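Local coordinates for synaptic vesicle membrane protein VAT-1 homolog-like (Homo sapiens, PDB 4A27) that probably acts as an oxidoreductase of the quinone oxidoreductase subfamily of alcohol dehydrogenases, though its own substrate is not established, at residues A325-R328 and I329-G333. Residues are numbered along the deposited sequence; the frame is centred on the assembly and turned at random.
Sequences AMQR and IHDRG
Q327 and D331, one helical turn apart, are joined through both backbone and side chain: the D331 backbone N donates to Q327 O at 2.9 Å, and Q327 NE2 donates to D331 OD1, also at 2.9 Å. The side-chain bond is bent, its N-H...O angle being 138°. OD1 lies close to the amide plane of Q327, whereas NE2 approaches OD1 from above the carboxylate plane; the two planes are 57° apart. A weak second bond runs from NE2 to D331 OD2 at 3.4 Å. Q327 CG is anti to the backbone N (chi1 -179°) and the chain then bends at its second torsion, which carries the amide toward the helix end. An alanine in place of Q327 would probably leave the D331 carboxylate without this donor and freer to turn.

In the backbone, H330 N donates to M326 O at 2.9 Å and I329 N to A325 O at 3.1 Å, continuing helix 322-330, the beta-alpha-beta crossover between strands 313-317 and 337-341. A Schellman motif ends it: R332 has positive phi, its N bonds I329 O, and G333 N returns to R328 O at 3.2 Å. G333 O sits 3.8 Å above one face of the R328 guanidinium, offset toward its rim, and R328 NE forms a salt bridge with D314. M326 packs against helix 44-51 and I329 against L42 and L338. A carboxylate beside the carbonyls of a helix C-terminus is probably placed unfavourably for its charge: D331 OD1 is 3.4 Å from Q327 O, acceptor facing acceptor, and the Q327 amide N-H is likely to offset part of that cost.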
ATOM      1  N   ALA A 325     -31.094  12.067 -14.684  1.00 38.23           N
ATOM      2  CA  ALA A 325     -29.868  12.188 -13.922  1.00 42.22           C
ATOM      3  C   ALA A 325     -28.882  11.064 -14.291  1.00 45.23           C
ATOM      4  O   ALA A 325     -27.684  11.311 -14.439  1.00 42.44           O
ATOM      5  CB  ALA A 325     -30.168  12.166 -12.459  1.00 33.90           C
ATOM      6  N   MET A 326     -29.377   9.831 -14.372  1.00 42.83           N
ATOM      7  CA  MET A 326     -28.541   8.697 -14.767  1.00 50.90           C
ATOM      8  C   MET A 326     -27.912   8.889 -16.115  1.00 49.53           C
ATOM      9  O   MET A 326     -26.736   8.561 -16.321  1.00 54.87           O
ATOM     10  CB  MET A 326     -29.346   7.410 -14.796  1.00 47.69           C
ATOM     11  CG  MET A 326     -29.434   6.788 -13.426  1.00 70.59           C
ATOM     12  SD  MET A 326     -30.115   5.149 -13.526  1.00 77.96           S
ATOM     13  CE  MET A 326     -29.488   4.427 -12.025  1.00 79.96           C
ATOM     14  N   GLN A 327     -28.691   9.448 -17.031  1.00 50.38           N
ATOM     15  CA  GLN A 327     -28.202   9.719 -18.371  1.00 42.21           C
ATOM     16  C   GLN A 327     -27.052  10.671 -18.295  1.00 44.88           C
ATOM     17  O   GLN A 327     -26.026  10.489 -18.961  1.00 41.12           O
ATOM     18  CB  GLN A 327     -29.307  10.323 -19.215  1.00 46.90           C
ATOM     19  CG  GLN A 327     -28.905  10.618 -20.642  1.00 48.82           C
ATOM     20  CD  GLN A 327     -28.649   9.323 -21.439  1.00 70.44           C
ATOM     21  OE1 GLN A 327     -29.516   8.451 -21.494  1.00 80.61           O
ATOM     22  NE2 GLN A 327     -27.444   9.186 -22.021  1.00 53.72           N
ATOM     23  N   ARG A 328     -27.186  11.694 -17.462  1.00 41.71           N
ATOM     24  CA  ARG A 328     -26.092  12.676 -17.320  1.00 40.66           C
ATOM     25  C   ARG A 328     -24.801  12.059 -16.777  1.00 40.97           C
ATOM     26  O   ARG A 328     -23.706  12.407 -17.219  1.00 54.04           O
ATOM     27  CB  ARG A 328     -26.577  13.840 -16.464  1.00 41.59           C
ATOM     28  CG  ARG A 328     -25.573  15.007 -16.269  1.00 47.26           C
ATOM     29  CD  ARG A 328     -26.269  16.061 -15.419  1.00 45.38           C
ATOM     30  NE  ARG A 328     -25.400  17.148 -14.948  1.00 56.17           N
ATOM     31  CZ  ARG A 328     -25.389  18.382 -15.455  1.00 71.35           C
ATOM     32  NH1 ARG A 328     -26.159  18.710 -16.499  1.00 70.20           N
ATOM     33  NH2 ARG A 328     -24.583  19.294 -14.927  1.00 58.07           N
ATOM     34  N   ILE A 329     -24.914  11.146 -15.814  1.00 48.26           N
ATOM     35  CA  ILE A 329     -23.739  10.449 -15.282  1.00 46.09           C
ATOM     36  C   ILE A 329     -23.119   9.548 -16.359  1.00 51.22           C
ATOM     37  O   ILE A 329     -21.898   9.505 -16.513  1.00 48.06           O
ATOM     38  CB  ILE A 329     -24.084   9.558 -14.071  1.00 49.28           C
ATOM     39  CG1 ILE A 329     -24.481  10.404 -12.878  1.00 57.08           C
ATOM     40  CG2 ILE A 329     -22.894   8.680 -13.688  1.00 53.16           C
ATOM     41  CD1 ILE A 329     -25.046   9.590 -11.741  1.00 53.08           C
ATOM     42  N   HIS A 330     -23.961   8.851 -17.121  1.00 53.25           N
ATOM     43  CA  HIS A 330     -23.470   8.067 -18.244  1.00 53.43           C
ATOM     44  C   HIS A 330     -22.702   8.950 -19.238  1.00 58.17           C
ATOM     45  O   HIS A 330     -21.649   8.561 -19.701  1.00 55.67           O
ATOM     46  CB  HIS A 330     -24.610   7.341 -18.931  1.00 55.82           C
ATOM     47  CG  HIS A 330     -24.199   6.603 -20.174  1.00 73.73           C
ATOM     48  ND1 HIS A 330     -23.345   5.517 -20.152  1.00 70.11           N
ATOM     49  CD2 HIS A 330     -24.508   6.809 -21.475  1.00 72.01           C
ATOM     50  CE1 HIS A 330     -23.158   5.082 -21.385  1.00 67.95           C
ATOM     51  NE2 HIS A 330     -23.854   5.847 -22.207  1.00 75.04           N
ATOM     52  N   ASP A 331     -23.235  10.133 -19.531  1.00 58.02           N
ATOM     53  CA  ASP A 331     -22.643  11.071 -20.478  1.00 52.71           C
ATOM     54  C   ASP A 331     -21.497  11.883 -19.891  1.00 66.13           C
ATOM     55  O   ASP A 331     -20.978  12.783 -20.568  1.00 61.80           O
ATOM     56  CB  ASP A 331     -23.715  12.041 -20.992  1.00 61.89           C
ATOM     57  CG  ASP A 331     -24.765  11.356 -21.875  1.00 66.89           C
ATOM     58  OD1 ASP A 331     -24.673  10.134 -22.096  1.00 75.10           O
ATOM     59  OD2 ASP A 331     -25.690  12.049 -22.341  1.00 82.69           O
ATOM     60  N   ARG A 332     -21.134  11.596 -18.639  1.00 57.83           N
ATOM     61  CA  ARG A 332     -20.016  12.243 -17.966  1.00 53.52           C
ATOM     62  C   ARG A 332     -20.080  13.769 -18.012  1.00 49.89           C
ATOM     63  O   ARG A 332     -19.044  14.433 -18.104  1.00 50.70           O
ATOM     64  CB  ARG A 332     -18.695  11.760 -18.573  1.00 70.11           C
ATOM     65  CG  ARG A 332     -18.478  10.237 -18.541  1.00 78.19           C
ATOM     66  CD  ARG A 332     -17.165   9.884 -19.246  1.00 90.66           C
ATOM     67  NE  ARG A 332     -16.206  10.973 -19.061  1.00 98.55           N
ATOM     68  CZ  ARG A 332     -15.343  11.079 -18.053  1.00 91.67           C
ATOM     69  NH1 ARG A 332     -15.254  10.129 -17.135  1.00 79.64           N
ATOM     70  NH2 ARG A 332     -14.546  12.142 -17.978  1.00102.72           N
ATOM     71  N   GLY A 333     -21.297  14.309 -17.957  1.00 48.10           N
ATOM     72  CA  GLY A 333     -21.521  15.741 -18.078  1.00 50.53           C
ATOM     73  C   GLY A 333     -21.460  16.531 -16.789  1.00 56.77           C
ATOM     74  O   GLY A 333     -21.530  17.760 -16.817  1.00 50.38           O
TER